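Local coordinates for surface layer protein (Geobacillus stearothermophilus, PDB 4UID) that probably helps build the crystalline surface layer that coats the bacterial cell, this fragment (domains 4 and 5) contributing two Ig-like domains in tandem, at residues A[10-15]-A[39-44]; A[19-24]-A[106-111]. All blocks are in the same frame, centred on the assembly; numbering follows the deposited sequence.

Interaction 1: residues A[10-15]-A[39-44]; sequences LKLTKD and GTLTLT
Leu12 and Leu43 face each other across an antiparallel beta pairing inside the first Ig-like domain, where strand 6-14 lies between strands 41-48 and 17-18. The short axes come within 4.5 Å and run 154° apart. Two hydrogen-bonded pairs, Lys11 with Thr44 and Thr13 with Thr42, alternate with the non-hydrogen-bonded Leu12–Leu43 pair. The Thr13–Thr42 pair is the more regular: Thr13 N reaches Thr42 O at 2.8 Å and Thr42 N reaches Thr13 O at 2.9 Å, both N-H bonds almost straight. At Lys11 the pairing is less even, since Thr44 N to Lys11 O is 2.9 Å but Lys11 N to Thr44 O stretches to 3.3 Å.

Side chains sort onto two faces. Leu12, Leu41 and Leu43 lie on one, with Lys14 at its end. There a methyl of Leu12 meets a methyl of the diagonal Leu41, CD1 to CD1 at 3.8 Å, with the two side chains meeting obliquely. Leu43 is more loosely applied, its CD2 approaching Leu12 CB. This is the sandwich side: Leu12 packs on Val105, and Leu43 on Val92 and Phe66, all of the facing sheet 65-68, 88-96 and 99-107. At the loop end of the pairing the aliphatic part of Lys14 runs past the backbone carbonyls of Thr40 and Gly39, and its NZ hydrogen-bonds to Ile36 O.

The face bearing Thr13, Thr42 and Thr44, with Lys11, is more polar. Thr13 and Thr42 point the same way, whereas Thr13 and Thr44 cross at about a right angle. Thr13 OG1 sits between its own backbone N and carbonyl carbon (chi1 59°), a placement that brings it 2.7 Å from Thr44 OG1 in a hydroxyl–hydroxyl hydrogen bond.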
loop_
_atom_site.group_PDB
_atom_site.type_symbol
_atom_site.label_atom_id
_atom_site.label_comp_id
_atom_site.label_asym_id
_atom_site.label_seq_id
_atom_site.Cartn_x
_atom_site.Cartn_y
_atom_site.Cartn_z
ATOM N N LEU A 10 -3.910 -9.283 -23.439
ATOM C CA LEU A 10 -4.830 -8.453 -22.659
ATOM C C LEU A 10 -4.331 -8.313 -21.217
ATOM O O LEU A 10 -4.602 -9.154 -20.365
ATOM C CB LEU A 10 -6.275 -8.977 -22.723
ATOM C CG LEU A 10 -7.335 -7.971 -22.243
ATOM C CD1 LEU A 10 -7.370 -6.731 -23.132
ATOM C CD2 LEU A 10 -8.721 -8.603 -22.121
ATOM N N LYS A 11 -3.579 -7.246 -20.975
ATOM C CA LYS A 11 -2.969 -6.981 -19.673
ATOM C C LYS A 11 -3.469 -5.664 -19.109
ATOM O O LYS A 11 -3.842 -4.759 -19.848
ATOM C CB LYS A 11 -1.450 -6.909 -19.801
ATOM C CG LYS A 11 -0.737 -8.246 -19.815
ATOM C CD LYS A 11 0.765 -8.036 -19.979
ATOM C CE LYS A 11 1.564 -9.235 -19.478
ATOM N NZ LYS A 11 2.976 -8.867 -19.161
ATOM N N LEU A 12 -3.464 -5.570 -17.788
ATOM C CA LEU A 12 -3.666 -4.315 -17.099
ATOM C C LEU A 12 -2.310 -3.634 -16.889
ATOM O O LEU A 12 -1.347 -4.288 -16.465
ATOM C CB LEU A 12 -4.351 -4.598 -15.771
ATOM C CG LEU A 12 -4.478 -3.525 -14.700
ATOM C CD1 LEU A 12 -5.359 -2.357 -15.142
ATOM C CD2 LEU A 12 -5.028 -4.213 -13.465
ATOM N N THR A 13 -2.229 -2.334 -17.189
ATOM C CA THR A 13 -0.946 -1.605 -17.151
ATOM C C THR A 13 -0.997 -0.174 -16.626
ATOM O O THR A 13 -2.052 0.442 -16.525
ATOM C CB THR A 13 -0.247 -1.543 -18.541
ATOM O OG1 THR A 13 -1.100 -0.897 -19.501
ATOM C CG2 THR A 13 0.185 -2.929 -19.039
ATOM N N LYS A 14 0.183 0.334 -16.301
ATOM C CA LYS A 14 0.437 1.736 -16.033
ATOM C C LYS A 14 1.914 1.859 -16.361
ATOM O O LYS A 14 2.724 1.120 -15.789
ATOM C CB LYS A 14 0.186 2.063 -14.557
ATOM C CG LYS A 14 -0.028 3.537 -14.230
ATOM C CD LYS A 14 -0.344 3.713 -12.752
ATOM C CE LYS A 14 -0.595 5.169 -12.369
ATOM N NZ LYS A 14 -0.046 5.496 -11.009
ATOM N N ASP A 15 2.250 2.743 -17.311
ATOM C CA ASP A 15 3.640 3.066 -17.677
ATOM C C ASP A 15 4.409 1.793 -18.113
ATOM O O ASP A 15 5.517 1.500 -17.633
ATOM C CB ASP A 15 4.304 3.850 -16.516
ATOM C CG ASP A 15 5.801 4.066 -16.698
ATOM O OD1 ASP A 15 6.203 4.707 -17.695
ATOM O OD2 ASP A 15 6.578 3.599 -15.828
ATOM N N GLY A 39 2.624 7.306 -15.509
ATOM C CA GLY A 39 1.608 6.824 -16.436
ATOM C C GLY A 39 0.203 6.970 -15.911
ATOM O O GLY A 39 -0.009 7.395 -14.771
ATOM N N THR A 40 -0.754 6.654 -16.772
ATOM C CA THR A 40 -2.151 6.537 -16.378
ATOM C C THR A 40 -2.454 5.047 -16.376
ATOM O O THR A 40 -1.773 4.277 -17.064
ATOM C CB THR A 40 -3.146 7.311 -17.309
ATOM O OG1 THR A 40 -3.475 6.532 -18.470
ATOM C CG2 THR A 40 -2.607 8.699 -17.739
ATOM N N LEU A 41 -3.459 4.648 -15.595
ATOM C CA LEU A 41 -3.896 3.250 -15.517
ATOM C C LEU A 41 -4.813 2.864 -16.672
ATOM O O LEU A 41 -5.863 3.478 -16.910
ATOM C CB LEU A 41 -4.579 2.965 -14.173
ATOM C CG LEU A 41 -4.992 1.526 -13.831
ATOM C CD1 LEU A 41 -3.790 0.704 -13.414
ATOM C CD2 LEU A 41 -5.990 1.541 -12.695
ATOM N N THR A 42 -4.410 1.811 -17.363
ATOM C CA THR A 42 -5.098 1.364 -18.556
ATOM C C THR A 42 -5.126 -0.174 -18.702
ATOM O O THR A 42 -4.476 -0.897 -17.946
ATOM C CB THR A 42 -4.489 2.059 -19.805
ATOM O OG1 THR A 42 -5.360 1.886 -20.915
ATOM C CG2 THR A 42 -3.084 1.526 -20.159
ATOM N N LEU A 43 -5.906 -0.663 -19.654
ATOM C CA LEU A 43 -5.691 -1.993 -20.213
ATOM C C LEU A 43 -4.996 -1.828 -21.565
ATOM O O LEU A 43 -5.353 -0.929 -22.348
ATOM C CB LEU A 43 -7.008 -2.719 -20.420
ATOM C CG LEU A 43 -7.891 -2.800 -19.188
ATOM C CD1 LEU A 43 -9.332 -2.449 -19.547
ATOM C CD2 LEU A 43 -7.756 -4.154 -18.489
ATOM N N THR A 44 -3.995 -2.668 -21.827
ATOM C CA THR A 44 -3.336 -2.704 -23.126
ATOM C C THR A 44 -3.844 -3.961 -23.833
ATOM O O THR A 44 -4.247 -4.937 -23.174
ATOM C CB THR A 44 -1.787 -2.652 -22.997
ATOM O OG1 THR A 44 -1.421 -1.611 -22.088
ATOM C CG2 THR A 44 -1.101 -2.340 -24.332
#

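Interaction 2: residues A[19-24]-A[106-111]; sequences VVTLYA and TVKANP
The junction between the two Ig-like domains is where this contact lies: strand 99-107 of the first domain runs out through 108-111 toward strand 113-118 of the second, and Tyr23 packs against that linker. The backbones are joined by a single beta bridge, Tyr23 with Lys108, rather than an extended pairing, in keeping with end-to-end directions 74° apart. Its firm bond is Lys108 N to Leu22 O, 2.8 Å, nearly straight and in the carbonyl plane. The return bond, Ala24 N to Lys108 O, is bent and weak.

Flanking the bridge are apolar contacts. Val107 splits its two methyls between neighbours, CG1 lying 4.0 Å from Ala24 CB while CG2 faces Leu22 CD2 at 4.2 Å. Leu22 and Val107 both also touch Pro84 of strand 82-84, elsewhere in the first domain.

Beyond it the Tyr23 ring is held on opposite faces. Thr21 CG2 lies over one, displaced toward the rim, and Pro111 covers the other. Lys108 CB comes in obliquely, 3.6 Å from Tyr23 CD1. Tyr141, from the second domain, brings its own ring to Tyr23 with the planes about 25° apart and hydrogen-bonds through OH to Ala109 O, so the tyrosine pair spans the junction. Were Tyr23 cut back to alanine, a gap would probably open between Thr21 CG2 and Pro111 CD, and Tyr141 would lose the aromatic ring it meets.

Asn110 OD1 lies beside the Ala24 methyl and accepts a hydrogen bond from Asn25 N. With Tyr23 CG anti to its carbonyl carbon (chi1 -66°), the ring meets Pro111 in a CH-pi contact: CD stands 3.7 Å from the Tyr23 ring centroid, only 6° off the ring normal.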
loop_
_atom_site.group_PDB
_atom_site.type_symbol
_atom_site.label_atom_id
_atom_site.label_comp_id
_atom_site.label_asym_id
_atom_site.label_seq_id
_atom_site.Cartn_x
_atom_site.Cartn_y
_atom_site.Cartn_z
ATOM N N VAL A 19 0.262 -4.675 -13.939
ATOM C CA VAL A 19 -0.276 -4.474 -12.586
ATOM C C VAL A 19 -0.730 -5.781 -11.921
ATOM O O VAL A 19 -1.661 -6.466 -12.394
ATOM C CB VAL A 19 -1.379 -3.390 -12.544
ATOM C CG1 VAL A 19 -2.077 -3.347 -11.189
ATOM C CG2 VAL A 19 -0.778 -2.031 -12.844
ATOM N N VAL A 20 -0.047 -6.097 -10.820
ATOM C CA VAL A 20 -0.306 -7.299 -10.016
ATOM C C VAL A 20 -1.215 -6.973 -8.810
ATOM O O VAL A 20 -1.971 -7.826 -8.359
ATOM C CB VAL A 20 1.023 -7.968 -9.547
ATOM C CG1 VAL A 20 0.784 -9.348 -8.927
ATOM C CG2 VAL A 20 2.025 -8.061 -10.697
ATOM N N THR A 21 -1.145 -5.741 -8.303
ATOM C CA THR A 21 -1.965 -5.337 -7.152
ATOM C C THR A 21 -2.617 -3.994 -7.413
ATOM O O THR A 21 -1.937 -3.048 -7.786
ATOM C CB THR A 21 -1.132 -5.308 -5.837
ATOM O OG1 THR A 21 -0.688 -6.632 -5.514
ATOM C CG2 THR A 21 -1.950 -4.806 -4.678
ATOM N N LEU A 22 -3.930 -3.928 -7.202
ATOM C CA LEU A 22 -4.671 -2.691 -7.369
ATOM C C LEU A 22 -5.639 -2.418 -6.237
ATOM O O LEU A 22 -6.559 -3.198 -6.014
ATOM C CB LEU A 22 -5.448 -2.724 -8.675
ATOM C CG LEU A 22 -6.209 -1.440 -9.023
ATOM C CD1 LEU A 22 -5.281 -0.373 -9.602
ATOM C CD2 LEU A 22 -7.369 -1.755 -9.955
ATOM N N TYR A 23 -5.463 -1.287 -5.557
ATOM C CA TYR A 23 -6.343 -0.921 -4.439
ATOM C C TYR A 23 -7.536 -0.100 -4.867
ATOM O O TYR A 23 -7.551 0.431 -5.974
ATOM C CB TYR A 23 -5.566 -0.222 -3.336
ATOM C CG TYR A 23 -4.581 -1.150 -2.688
ATOM C CD1 TYR A 23 -5.004 -2.358 -2.146
ATOM C CD2 TYR A 23 -3.233 -0.831 -2.622
ATOM C CE1 TYR A 23 -4.114 -3.235 -1.571
ATOM C CE2 TYR A 23 -2.336 -1.694 -2.034
ATOM C CZ TYR A 23 -2.787 -2.900 -1.513
ATOM O OH TYR A 23 -1.913 -3.780 -0.924
ATOM N N ALA A 24 -8.541 -0.011 -3.996
ATOM C CA ALA A 24 -9.723 0.796 -4.283
ATOM C C ALA A 24 -9.372 2.247 -4.576
ATOM O O ALA A 24 -10.062 2.897 -5.362
ATOM C CB ALA A 24 -10.718 0.714 -3.146
ATOM N N THR A 106 -8.970 -7.617 -10.116
ATOM C CA THR A 106 -9.268 -7.632 -8.701
ATOM C C THR A 106 -8.897 -6.272 -8.154
ATOM O O THR A 106 -7.776 -5.798 -8.381
ATOM C CB THR A 106 -8.469 -8.741 -7.971
ATOM O OG1 THR A 106 -8.636 -9.987 -8.661
ATOM C CG2 THR A 106 -8.946 -8.919 -6.532
ATOM N N VAL A 107 -9.854 -5.647 -7.463
ATOM C CA VAL A 107 -9.593 -4.474 -6.624
ATOM C C VAL A 107 -9.509 -4.952 -5.182
ATOM O O VAL A 107 -10.399 -5.652 -4.690
ATOM C CB VAL A 107 -10.706 -3.431 -6.740
ATOM C CG1 VAL A 107 -10.364 -2.204 -5.919
ATOM C CG2 VAL A 107 -10.957 -3.061 -8.195
ATOM N N LYS A 108 -8.424 -4.600 -4.509
ATOM C CA LYS A 108 -8.300 -4.951 -3.097
ATOM C C LYS A 108 -8.734 -3.783 -2.247
ATOM O O LYS A 108 -8.715 -2.639 -2.714
ATOM C CB LYS A 108 -6.889 -5.420 -2.770
ATOM C CG LYS A 108 -6.585 -6.814 -3.325
ATOM C CD LYS A 108 -5.112 -7.154 -3.170
ATOM C CE LYS A 108 -4.895 -8.627 -2.855
ATOM N NZ LYS A 108 -3.702 -8.821 -1.978
ATOM N N ALA A 109 -9.171 -4.075 -1.022
ATOM C CA ALA A 109 -9.488 -3.022 -0.043
ATOM C C ALA A 109 -8.228 -2.239 0.235
ATOM O O ALA A 109 -7.134 -2.818 0.245
ATOM C CB ALA A 109 -10.051 -3.601 1.246
ATOM N N ASN A 110 -8.372 -0.930 0.422
ATOM C CA ASN A 110 -7.210 -0.101 0.758
ATOM C C ASN A 110 -6.541 -0.516 2.065
ATOM O O ASN A 110 -7.217 -1.035 2.973
ATOM C CB ASN A 110 -7.571 1.377 0.852
ATOM C CG ASN A 110 -8.338 1.857 -0.344
ATOM O OD1 ASN A 110 -7.962 1.572 -1.486
ATOM N ND2 ASN A 110 -9.439 2.576 -0.094
ATOM N N PRO A 111 -5.209 -0.288 2.158
ATOM C CA PRO A 111 -4.441 -0.405 3.389
ATOM C C PRO A 111 -5.103 0.297 4.554
ATOM O O PRO A 111 -5.614 1.400 4.404
ATOM C CB PRO A 111 -3.167 0.325 3.041
ATOM C CG PRO A 111 -2.960 -0.038 1.613
ATOM C CD PRO A 111 -4.323 -0.036 1.004
#

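How the interactions relate
The segments alternate along the chain, 10-15, 19-24, 39-44, then 106-111, and the centres of the two contacts lie about 14 Å apart. They touch directly. Leu12 O of interaction 1 probably accepts a hydrogen bond from Val19 N of interaction 2 (3.0 Å), a backbone tie that holds the start of 19-24 against strand 6-14, just past edge strand 17-18. Leu41 supplies the apolar bridge: its CD2 is 3.7 Å from Leu22 CD1, and its CD1 is 4.1 Å from Val19 CG2. Leu22 joins the packing of interaction 1 to the 106-111 segment, while its neighbour Tyr23 meets Tyr141 of the second domain.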